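Local coordinates for protein probable 2-oxoglutarate-dependent dioxygenase At5g05600 (Arabidopsis thaliana, PDB 6LSV) that oxidises the plant stress hormone jasmonate to 12-hydroxyjasmonate, using iron, molecular oxygen and 2-oxoglutarate, and so takes part in jasmonate-mediated defence signalling, at residues S20-D23 with R24-K27; R98-F101 with H102-V105; D166-G169 with E170-K174; G268-I271 with Q272-S275; P325-T328 with F329-R333. One frame throughout, in Å; residues are numbered along the deposited sequence.

Contact 1. Residues S20-D23 with R24-K27; sequences SLPD and RYIK
Pro22 and Tyr25 meet with the proline ring at the rim of the tyrosine: Pro22 CB lies close to the plane of the aromatic ring and approaches its edge at CD2, 3.7 Å away, while CG is somewhat farther off. That in-plane position makes this an edge contact and not a stack; the two side chains run obliquely to one another. Tyr25 reaches it with CG anti to its own carbonyl carbon (chi1 -53°), and the ring also meets Trp135 edge-to-face. Leu21 comes from a different direction. Its methyl CD2 sits 3.7 Å from Tyr25 O, and its CG is 4.2 Å from Tyr25 CB, so it touches the base of the tyrosine and not the ring. Between these side chains the backbone makes a short 3-10 turn in the loop that leads from helix 10-15 to strand 47-49. Two bonds of the i to i-3 kind define it: Tyr25 N to Pro22 O at 3.0 Å and Ile26 N to Asp23 O at 3.1 Å. Ile26 then lies across Asp23 at about a right angle. Its CD1 packs 3.5 Å from Leu21 O and 3.6 Å from Asp23 CA, reaching back over the start of the turn, while CG1 sits close to Pro22 O. The Arg24 guanidinium bonds to Ala131 O and forms a salt bridge with Glu5.

Contact 2. Residues R98-F101 with H102-V105; sequences REFF and HMPV
Arg98 and His102 are brought alongside by their first torsions: in Arg98, CG stands anti to the backbone N (chi1 -174°), whereas in His102 it stands anti to the carbonyl carbon (chi1 -75°). The two side chains then point the same way. Arg98 CG lies over a face of the imidazole, 3.8 Å from the His102 ring centroid and 28° off the normal, which is a CH-pi contact, and CD continues past CE1. Arg98 O also sits over a face of the ring, 3.2 Å from His102 CG. The polar ends converge on one carboxylate, since Arg98 NH1 and His102 NE2 both bond to Glu293; Arg98 NE has a second partner in Glu95. The bond at NE2 probably limits rotation of the imidazole, and the acidic neighbour would probably favour its protonated form. In the next residue, Met103, the chain bends at chi3 and CE touches Phe100 CD1 at 3.6 Å, approaching that ring obliquely. The backbone bonds change character here: His102 N takes Arg98 O at 2.9 Å, an i to i-4 bond, while Met103 N bonds to Phe100 O at 3.3 Å, three residues back, and only weakly to Glu99 O. Phe101 packs on Val209, and its ring meets that of Tyr211. The arrangement is that of the last turn of a helix, 87-102, laid against the major sheet of the jelly-roll core of a 2-oxoglutarate oxygenase, on the strand that carries Arg208, Asn210 and Tyr212.

Contact 3. Residues D166-G169 with E170-K174; sequences DEYG and EELVK
Tyr168 and Leu172, one helical turn apart, form the apolar part of this contact. Leu172 CD1 stands almost directly over the tyrosine ring, 3.9 Å from its centroid and 11° off the normal, a clear CH-pi geometry. The second methyl reaches toward the ring's outer end, with CD2 3.5 Å from Tyr168 CE2. Tyr168 has CG anti to its backbone N (chi1 -172°), which directs the ring along the helix side where Leu172 can cover it. Backbone hydrogen bonds are of the regular i to i-4 kind, from Glu170 N to Asp166 O at 3.0 Å through to Val173 N to Gly169 O, also 3.0 Å. Their N-H angles are all above 150°, evidence for an undistorted helix across Gly169. Charged groups gather on another side. Lys174 NZ makes a salt bridge with Glu171 OE1 at 3.2 Å, weak as a hydrogen bond, and a long one with Glu170 OE1 at 3.8 Å, so one ammonium group serves two carboxylates. Asp166 OD2 and Glu170 OE2 come within 4.6 Å, a like-charge pair probably eased by Lys149, which forms a salt bridge with Asp166. The division is that of an amphipathic helix: Tyr168 and Leu172 pack against Phe263, Leu237, Ile235, Leu297 and Phe299 of the major sheet, so that long helix 161-186 covers one side of the jelly-roll core.

Contact 4. Residues G268-I271 with Q272-S275; sequences GDQI and QILS
Ile271 meets the following turn chiefly through its backbone carbonyl, while its side chain turns away from that turn and packs on Phe198 and Tyr279. Ile271 O receives Ser275 N at 2.8 Å with an N-H angle of 168°. Ser275 OG also lies 3.0 Å from Ile271 O, placed between its own backbone N and carbonyl carbon (chi1 69°), but Gln272 O is another acceptor within reach; that hydroxyl accepts from Tyr279 N. Gln272 joins the first turn of the helix, its N bonding to Gly268 O, the N-cap residue, at 3.2 Å and nearly straight, 166°. Its side chain is extended beyond CG and leads away, with OE1 taken by Ser281 N and Lys344 and NE2 by Tyr324. Gln270 lies side by side with Ile273, NE2 approaching Ile273 CD1 at 4.2 Å; the Gln270 chain bends at chi2, and its NE2 bonds to Pro230 O. Ile273 CD1 itself rests 3.3 Å from Asp269 O. A backbone bond from Asp269 to the iron ligand Asp229 sets short helix 269-274 beside the metal site. All touching residues are buried, and the bonds to both amide atoms of Gln272 and to Gln270 NE2 probably offset the cost of burying them while linking the helix to neighbouring loops.

Contact 5. Residues P325-T328 with F329-R333; sequences PPMT and FDQYR. With JAA ({(1R,2R)-3-oxo-2-[(2Z)-pent-2-en-1-yl]cyclopentyl}acetic acid), chain D.
Met327 overlaps Gln331, its CG packing 3.6 Å from Gln331 CB where the two chains pass obliquely. Farther out, the chain bends at chi3 and SD lies 4.0 Å from Tyr332 CD2, a Met-aromatic contact that meets the ring obliquely. Thr328 is the N-cap of helix 329-332: its OG1 accepts from Gln331 N at 3.1 Å with an N-H angle of 159°, while Thr328 O receives Tyr332 N at 3.0 Å. OG1 can do this because chi1 is 71°, which sets it between the backbone N and the carbonyl carbon. Arg333 continues the turn through a bond from its N to Phe329 O. Phe329 CE2 stands over the centre of one face of the Arg333 guanidinium, while Asp330 OD1 sits at its edge, a long salt bridge of 3.8 Å to NH1. Jasmonate O02 also lies at the edge, bonded to Arg333 NH2 at 2.7 Å and 172°; NE to O03, 2.8 Å, is a second bond. Arg337 and Arg208 also bond to the ligand. The two-point pairing of guanidinium and carboxylate is consistent with recognition of the acid end by charge and orientation together, and Phe329, over one face, probably limits how the guanidinium can turn.

How the contacts relate
Contacts 4 and 5 touch, their centres 11 Å apart: Asp269 OD2 meets Tyr332 OH at 2.6 Å in a probable hydrogen bond, and Gln270 NE2 packs against Phe329 CD1 at 3.6 Å. Helix 269-274 therefore backs the helix leading to the jasmonate-binding Arg333. The residue Gly268 is about 9 Å from the bound iron ion. Contact 3 is about 12 Å from contact 4 by nearest atoms, with the side chain of Tyr168 about 11 Å from the bound 2-oxoglutarate. Contact 2 is also about 12 Å from contact 3 by nearest atoms; its Phe101 side chain lies about 11 Å from both 2-oxoglutarate and jasmonate. Contact 1 is peripheral, its centre 34 Å from those of contacts 4 and 5.

Contact 1. Residues S20-D23 with R24-K27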
# COMPACT_ATOMS: atom_id res chain seq x y z
N SER A 20 -12.72 -12.97 23.86
CA SER A 20 -11.41 -12.38 24.07
C SER A 20 -10.72 -12.19 22.73
O SER A 20 -11.26 -12.52 21.67
CB SER A 20 -10.55 -13.26 24.99
OG SER A 20 -10.53 -14.59 24.51
N LEU A 21 -9.51 -11.64 22.77
CA LEU A 21 -8.65 -11.54 21.61
C LEU A 21 -7.51 -12.53 21.78
O LEU A 21 -6.78 -12.45 22.78
CB LEU A 21 -8.11 -10.12 21.45
CG LEU A 21 -7.66 -9.72 20.04
CD1 LEU A 21 -8.82 -9.81 19.07
CD2 LEU A 21 -7.07 -8.32 20.05
N PRO A 22 -7.33 -13.48 20.86
CA PRO A 22 -6.18 -14.39 20.96
C PRO A 22 -4.87 -13.61 21.06
O PRO A 22 -4.71 -12.54 20.47
CB PRO A 22 -6.26 -15.19 19.65
CG PRO A 22 -7.70 -15.14 19.27
CD PRO A 22 -8.20 -13.80 19.72
N ASP A 23 -3.93 -14.16 21.84
CA ASP A 23 -2.68 -13.46 22.12
C ASP A 23 -1.86 -13.20 20.85
O ASP A 23 -1.09 -12.23 20.82
CB ASP A 23 -1.84 -14.24 23.14
CG ASP A 23 -0.61 -13.46 23.63
OD1 ASP A 23 0.40 -13.39 22.89
OD2 ASP A 23 -0.67 -12.90 24.74
N ARG A 24 -2.02 -14.02 19.81
CA ARG A 24 -1.32 -13.78 18.56
C ARG A 24 -1.66 -12.42 17.97
O ARG A 24 -0.87 -11.88 17.18
CB ARG A 24 -1.63 -14.87 17.54
CG ARG A 24 -1.24 -16.29 17.95
CD ARG A 24 0.27 -16.46 18.08
NE ARG A 24 0.99 -16.02 16.89
CZ ARG A 24 1.19 -16.77 15.81
NH1 ARG A 24 0.73 -18.01 15.77
NH2 ARG A 24 1.86 -16.28 14.78
N TYR A 25 -2.81 -11.85 18.32
CA TYR A 25 -3.28 -10.59 17.77
C TYR A 25 -3.21 -9.44 18.78
O TYR A 25 -3.74 -8.36 18.50
CB TYR A 25 -4.70 -10.74 17.23
CG TYR A 25 -4.85 -11.90 16.27
CD1 TYR A 25 -4.65 -11.73 14.91
CD2 TYR A 25 -5.17 -13.18 16.73
CE1 TYR A 25 -4.77 -12.78 14.03
CE2 TYR A 25 -5.30 -14.24 15.85
CZ TYR A 25 -5.09 -14.04 14.50
OH TYR A 25 -5.21 -15.09 13.63
N ILE A 26 -2.58 -9.66 19.93
CA ILE A 26 -2.39 -8.60 20.92
C ILE A 26 -1.02 -7.98 20.69
O ILE A 26 0.01 -8.67 20.74
CB ILE A 26 -2.52 -9.14 22.35
CG1 ILE A 26 -3.84 -9.90 22.52
CG2 ILE A 26 -2.40 -8.01 23.36
CD1 ILE A 26 -3.98 -10.57 23.87
N LYS A 27 -1.00 -6.68 20.45
CA LYS A 27 0.26 -5.99 20.26
C LYS A 27 0.85 -5.57 21.60
O LYS A 27 0.12 -5.45 22.59
CB LYS A 27 0.06 -4.78 19.36
CG LYS A 27 -0.66 -5.10 18.06
CD LYS A 27 0.05 -6.19 17.27
CE LYS A 27 -0.39 -6.19 15.81
NZ LYS A 27 0.26 -7.28 15.02

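Contact 2. Residues R98-F101 with H102-V105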
# COMPACT_ATOMS: atom_id res chain seq x y z
N ARG A 98 -15.70 -5.91 -1.41
CA ARG A 98 -16.47 -6.13 -0.19
C ARG A 98 -17.35 -7.36 -0.32
O ARG A 98 -17.47 -8.16 0.62
CB ARG A 98 -17.31 -4.90 0.15
CG ARG A 98 -18.03 -5.01 1.48
CD ARG A 98 -19.16 -4.01 1.61
NE ARG A 98 -18.74 -2.63 1.35
CZ ARG A 98 -17.98 -1.91 2.17
NH1 ARG A 98 -17.53 -2.44 3.31
NH2 ARG A 98 -17.66 -0.66 1.85
N GLU A 99 -17.97 -7.55 -1.49
CA GLU A 99 -18.79 -8.73 -1.73
C GLU A 99 -17.94 -10.00 -1.69
O GLU A 99 -18.37 -11.03 -1.16
CB GLU A 99 -19.51 -8.60 -3.07
CG GLU A 99 -20.20 -9.87 -3.55
CD GLU A 99 -21.37 -10.28 -2.68
OE1 GLU A 99 -22.46 -9.68 -2.81
OE2 GLU A 99 -21.21 -11.22 -1.86
N PHE A 100 -16.72 -9.93 -2.24
CA PHE A 100 -15.82 -11.08 -2.19
C PHE A 100 -15.51 -11.46 -0.75
O PHE A 100 -15.53 -12.65 -0.39
CB PHE A 100 -14.53 -10.76 -2.95
CG PHE A 100 -13.47 -11.82 -2.81
CD1 PHE A 100 -13.53 -12.99 -3.55
CD2 PHE A 100 -12.41 -11.64 -1.93
CE1 PHE A 100 -12.55 -13.96 -3.42
CE2 PHE A 100 -11.44 -12.61 -1.79
CZ PHE A 100 -11.50 -13.77 -2.54
N PHE A 101 -15.23 -10.47 0.10
CA PHE A 101 -14.88 -10.76 1.48
C PHE A 101 -16.09 -11.09 2.35
O PHE A 101 -15.92 -11.64 3.44
CB PHE A 101 -14.10 -9.59 2.08
CG PHE A 101 -12.68 -9.50 1.60
CD1 PHE A 101 -11.75 -10.44 2.01
CD2 PHE A 101 -12.29 -8.49 0.74
CE1 PHE A 101 -10.44 -10.37 1.57
CE2 PHE A 101 -10.97 -8.42 0.29
CZ PHE A 101 -10.05 -9.36 0.71
N HIS A 102 -17.30 -10.76 1.90
CA HIS A 102 -18.50 -11.17 2.61
C HIS A 102 -18.90 -12.61 2.31
O HIS A 102 -19.75 -13.16 3.03
CB HIS A 102 -19.66 -10.23 2.29
CG HIS A 102 -19.57 -8.91 2.98
ND1 HIS A 102 -20.47 -7.89 2.78
CD2 HIS A 102 -18.66 -8.44 3.87
CE1 HIS A 102 -20.13 -6.85 3.51
NE2 HIS A 102 -19.04 -7.16 4.19
N MET A 103 -18.32 -13.22 1.28
CA MET A 103 -18.45 -14.65 1.01
C MET A 103 -18.06 -15.46 2.24
O MET A 103 -17.27 -14.99 3.07
CB MET A 103 -17.57 -15.06 -0.17
CG MET A 103 -18.23 -14.99 -1.52
SD MET A 103 -17.48 -16.23 -2.58
CE MET A 103 -15.81 -15.60 -2.71
N PRO A 104 -18.58 -16.68 2.38
CA PRO A 104 -18.06 -17.58 3.42
C PRO A 104 -16.57 -17.80 3.24
O PRO A 104 -16.06 -17.85 2.12
CB PRO A 104 -18.86 -18.87 3.20
CG PRO A 104 -20.13 -18.41 2.56
CD PRO A 104 -19.76 -17.24 1.69
N VAL A 105 -15.86 -17.92 4.37
CA VAL A 105 -14.40 -18.04 4.34
C VAL A 105 -13.97 -19.21 3.47
O VAL A 105 -12.99 -19.11 2.72
CB VAL A 105 -13.85 -18.17 5.77
CG1 VAL A 105 -12.35 -18.08 5.76
CG2 VAL A 105 -14.44 -17.11 6.68

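Contact 3. Residues D166-G169 with E170-K174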
# COMPACT_ATOMS: atom_id res chain seq x y z
N ASP A 166 -9.68 -5.18 -13.82
CA ASP A 166 -8.89 -4.86 -15.00
C ASP A 166 -9.01 -3.39 -15.39
O ASP A 166 -8.02 -2.75 -15.75
CB ASP A 166 -9.31 -5.76 -16.17
CG ASP A 166 -8.17 -6.05 -17.12
OD1 ASP A 166 -7.05 -6.32 -16.63
OD2 ASP A 166 -8.38 -6.02 -18.35
N GLU A 167 -10.22 -2.84 -15.32
CA GLU A 167 -10.39 -1.44 -15.68
C GLU A 167 -9.84 -0.52 -14.59
O GLU A 167 -9.17 0.47 -14.89
CB GLU A 167 -11.86 -1.13 -15.96
CG GLU A 167 -12.07 0.16 -16.73
CD GLU A 167 -13.45 0.76 -16.52
OE1 GLU A 167 -14.35 0.04 -16.03
OE2 GLU A 167 -13.64 1.95 -16.85
N TYR A 168 -10.11 -0.85 -13.32
CA TYR A 168 -9.54 -0.08 -12.22
C TYR A 168 -8.02 -0.06 -12.31
O TYR A 168 -7.39 1.00 -12.18
CB TYR A 168 -9.99 -0.68 -10.89
CG TYR A 168 -9.64 0.12 -9.65
CD1 TYR A 168 -10.41 1.21 -9.25
CD2 TYR A 168 -8.55 -0.23 -8.87
CE1 TYR A 168 -10.09 1.93 -8.11
CE2 TYR A 168 -8.22 0.48 -7.73
CZ TYR A 168 -8.99 1.56 -7.36
OH TYR A 168 -8.66 2.26 -6.22
N GLY A 169 -7.41 -1.22 -12.56
CA GLY A 169 -5.96 -1.26 -12.74
C GLY A 169 -5.49 -0.43 -13.92
O GLY A 169 -4.47 0.25 -13.84
N GLU A 170 -6.24 -0.48 -15.03
CA GLU A 170 -5.89 0.33 -16.19
C GLU A 170 -5.93 1.82 -15.86
O GLU A 170 -5.03 2.57 -16.26
CB GLU A 170 -6.84 0.03 -17.34
CG GLU A 170 -6.25 -0.80 -18.46
CD GLU A 170 -7.11 -0.77 -19.71
OE1 GLU A 170 -7.05 0.24 -20.44
OE2 GLU A 170 -7.86 -1.75 -19.94
N GLU A 171 -6.96 2.25 -15.13
CA GLU A 171 -7.11 3.67 -14.84
C GLU A 171 -6.04 4.17 -13.89
O GLU A 171 -5.54 5.29 -14.04
CB GLU A 171 -8.50 3.93 -14.27
CG GLU A 171 -9.63 3.80 -15.28
CD GLU A 171 -9.50 4.80 -16.42
OE1 GLU A 171 -9.25 4.36 -17.57
OE2 GLU A 171 -9.64 6.01 -16.17
N LEU A 172 -5.66 3.35 -12.90
CA LEU A 172 -4.67 3.78 -11.92
C LEU A 172 -3.25 3.71 -12.48
O LEU A 172 -2.38 4.45 -12.01
CB LEU A 172 -4.80 2.95 -10.65
CG LEU A 172 -5.70 3.58 -9.58
CD1 LEU A 172 -7.14 3.71 -10.07
CD2 LEU A 172 -5.66 2.80 -8.29
N VAL A 173 -3.01 2.85 -13.47
CA VAL A 173 -1.73 2.90 -14.18
C VAL A 173 -1.59 4.22 -14.92
O VAL A 173 -0.53 4.85 -14.90
CB VAL A 173 -1.61 1.69 -15.13
CG1 VAL A 173 -0.54 1.94 -16.18
CG2 VAL A 173 -1.30 0.42 -14.34
N LYS A 174 -2.67 4.67 -15.57
CA LYS A 174 -2.66 5.97 -16.25
C LYS A 174 -2.46 7.11 -15.26
O LYS A 174 -1.68 8.03 -15.51
CB LYS A 174 -3.96 6.16 -17.04
CG LYS A 174 -4.09 5.30 -18.28
CD LYS A 174 -5.43 5.54 -18.97
CE LYS A 174 -5.71 4.47 -20.01
NZ LYS A 174 -7.14 4.05 -20.01

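Contact 4. Residues G268-I271 with Q272-S275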
# COMPACT_ATOMS: atom_id res chain seq x y z
N GLY A 268 6.48 5.69 -1.83
CA GLY A 268 7.01 4.41 -1.40
C GLY A 268 8.50 4.45 -1.12
O GLY A 268 9.17 5.46 -1.35
N ASP A 269 9.01 3.33 -0.61
CA ASP A 269 10.42 3.23 -0.27
C ASP A 269 11.31 3.47 -1.49
O ASP A 269 12.38 4.08 -1.37
CB ASP A 269 10.72 1.86 0.34
CG ASP A 269 10.46 1.82 1.84
OD1 ASP A 269 10.11 2.87 2.42
OD2 ASP A 269 10.60 0.72 2.43
N GLN A 270 10.88 3.00 -2.66
CA GLN A 270 11.72 3.12 -3.85
C GLN A 270 11.89 4.58 -4.27
O GLN A 270 12.96 4.96 -4.75
CB GLN A 270 11.12 2.30 -4.99
CG GLN A 270 11.13 0.80 -4.73
CD GLN A 270 12.47 0.30 -4.23
OE1 GLN A 270 13.50 0.51 -4.88
NE2 GLN A 270 12.47 -0.34 -3.07
N ILE A 271 10.86 5.41 -4.10
CA ILE A 271 10.99 6.81 -4.48
C ILE A 271 11.82 7.57 -3.45
O ILE A 271 12.59 8.47 -3.82
CB ILE A 271 9.60 7.43 -4.69
CG1 ILE A 271 8.96 6.86 -5.96
CG2 ILE A 271 9.69 8.95 -4.78
CD1 ILE A 271 7.70 7.56 -6.38
N GLN A 272 11.72 7.22 -2.17
CA GLN A 272 12.60 7.83 -1.18
C GLN A 272 14.06 7.60 -1.55
O GLN A 272 14.89 8.51 -1.42
CB GLN A 272 12.31 7.27 0.22
CG GLN A 272 13.38 7.64 1.26
CD GLN A 272 12.93 7.46 2.71
OE1 GLN A 272 11.74 7.53 3.01
NE2 GLN A 272 13.88 7.25 3.60
N ILE A 273 14.38 6.40 -2.04
CA ILE A 273 15.75 6.10 -2.45
C ILE A 273 16.13 6.88 -3.70
O ILE A 273 17.23 7.44 -3.79
CB ILE A 273 15.92 4.58 -2.65
CG1 ILE A 273 15.66 3.83 -1.34
CG2 ILE A 273 17.32 4.26 -3.17
CD1 ILE A 273 15.20 2.41 -1.54
N LEU A 274 15.23 6.94 -4.69
CA LEU A 274 15.53 7.65 -5.93
C LEU A 274 15.72 9.14 -5.68
O LEU A 274 16.64 9.76 -6.23
CB LEU A 274 14.43 7.41 -6.95
CG LEU A 274 14.50 6.07 -7.70
CD1 LEU A 274 13.22 5.81 -8.47
CD2 LEU A 274 15.70 6.03 -8.63
N SER A 275 14.88 9.74 -4.84
CA SER A 275 15.00 11.15 -4.51
C SER A 275 16.14 11.43 -3.54
O SER A 275 16.21 12.55 -3.02
CB SER A 275 13.68 11.66 -3.92
OG SER A 275 13.42 11.11 -2.65

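Contact 5. Residues P325-T328 with F329-R333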
# COMPACT_ATOMS: atom_id res chain seq x y z
N PRO A 325 22.97 2.39 -1.28
CA PRO A 325 23.61 1.61 -2.34
C PRO A 325 22.58 1.08 -3.32
O PRO A 325 21.38 1.08 -3.03
CB PRO A 325 24.29 0.47 -1.58
CG PRO A 325 23.48 0.32 -0.34
CD PRO A 325 23.07 1.71 0.03
N PRO A 326 23.01 0.62 -4.50
CA PRO A 326 22.05 0.09 -5.47
C PRO A 326 21.49 -1.25 -5.04
O PRO A 326 22.20 -2.09 -4.47
CB PRO A 326 22.88 -0.04 -6.76
CG PRO A 326 24.29 -0.15 -6.28
CD PRO A 326 24.36 0.74 -5.07
N MET A 327 20.20 -1.45 -5.31
CA MET A 327 19.53 -2.72 -5.01
C MET A 327 18.27 -2.81 -5.85
O MET A 327 17.48 -1.86 -5.89
CB MET A 327 19.19 -2.83 -3.51
CG MET A 327 18.49 -4.13 -3.13
SD MET A 327 18.03 -4.21 -1.38
CE MET A 327 19.48 -4.98 -0.66
N THR A 328 18.08 -3.94 -6.52
CA THR A 328 16.87 -4.13 -7.30
C THR A 328 15.65 -4.21 -6.38
O THR A 328 15.77 -4.49 -5.18
CB THR A 328 16.95 -5.40 -8.15
OG1 THR A 328 16.88 -6.54 -7.30
CG2 THR A 328 18.25 -5.43 -8.93
N PHE A 329 14.48 -3.94 -6.95
CA PHE A 329 13.25 -4.11 -6.19
C PHE A 329 12.94 -5.58 -5.94
O PHE A 329 12.23 -5.89 -4.97
CB PHE A 329 12.08 -3.43 -6.91
CG PHE A 329 10.80 -3.45 -6.13
CD1 PHE A 329 10.77 -2.98 -4.83
CD2 PHE A 329 9.64 -3.95 -6.69
CE1 PHE A 329 9.59 -2.99 -4.10
CE2 PHE A 329 8.46 -3.97 -5.97
CZ PHE A 329 8.44 -3.49 -4.67
N ASP A 330 13.45 -6.48 -6.78
CA ASP A 330 13.32 -7.90 -6.51
C ASP A 330 14.03 -8.28 -5.21
O ASP A 330 13.51 -9.07 -4.42
CB ASP A 330 13.88 -8.71 -7.67
CG ASP A 330 12.83 -9.03 -8.71
OD1 ASP A 330 11.63 -9.04 -8.35
OD2 ASP A 330 13.20 -9.28 -9.87
N GLN A 331 15.22 -7.73 -4.99
CA GLN A 331 15.93 -7.99 -3.74
C GLN A 331 15.25 -7.28 -2.58
O GLN A 331 15.14 -7.85 -1.48
CB GLN A 331 17.38 -7.53 -3.85
CG GLN A 331 18.31 -8.49 -4.55
CD GLN A 331 19.34 -7.78 -5.41
OE1 GLN A 331 19.94 -6.79 -4.99
NE2 GLN A 331 19.55 -8.29 -6.62
N TYR A 332 14.80 -6.04 -2.79
CA TYR A 332 14.28 -5.23 -1.70
C TYR A 332 12.99 -5.81 -1.14
O TYR A 332 12.82 -5.90 0.08
CB TYR A 332 14.07 -3.80 -2.18
CG TYR A 332 13.78 -2.82 -1.07
CD1 TYR A 332 12.50 -2.68 -0.54
CD2 TYR A 332 14.79 -2.02 -0.54
CE1 TYR A 332 12.24 -1.79 0.48
CE2 TYR A 332 14.54 -1.12 0.47
CZ TYR A 332 13.26 -1.01 0.98
OH TYR A 332 13.00 -0.12 1.99
N ARG A 333 12.06 -6.19 -2.02
CA ARG A 333 10.74 -6.61 -1.57
C ARG A 333 10.78 -7.87 -0.70
O ARG A 333 9.79 -8.16 -0.02
CB ARG A 333 9.83 -6.84 -2.77
CG ARG A 333 10.13 -8.11 -3.53
CD ARG A 333 9.67 -8.01 -4.96
NE ARG A 333 8.32 -7.47 -5.05
CZ ARG A 333 7.68 -7.27 -6.19
NH1 ARG A 333 8.28 -7.55 -7.34
NH2 ARG A 333 6.45 -6.78 -6.19
O01 JAA D . 1.06 -8.08 0.41
O02 JAA D . 5.44 -6.15 -3.78
O03 JAA D . 6.60 -7.73 -2.84
C04 JAA D . 3.73 -7.14 -1.44
C05 JAA D . 2.97 -7.02 -0.00
C06 JAA D . 3.83 -8.67 -1.66
C07 JAA D . 2.95 -9.26 -0.78
C08 JAA D . 2.16 -8.03 -0.03
C09 JAA D . 2.17 -5.65 0.12
C10 JAA D . 5.03 -6.55 -1.42
C11 JAA D . 3.08 -4.55 0.67
C12 JAA D . 5.73 -6.82 -2.75
C13 JAA D . 2.70 -3.77 1.67
C14 JAA D . 1.34 -3.93 2.33
C15 JAA D . 1.51 -4.06 3.85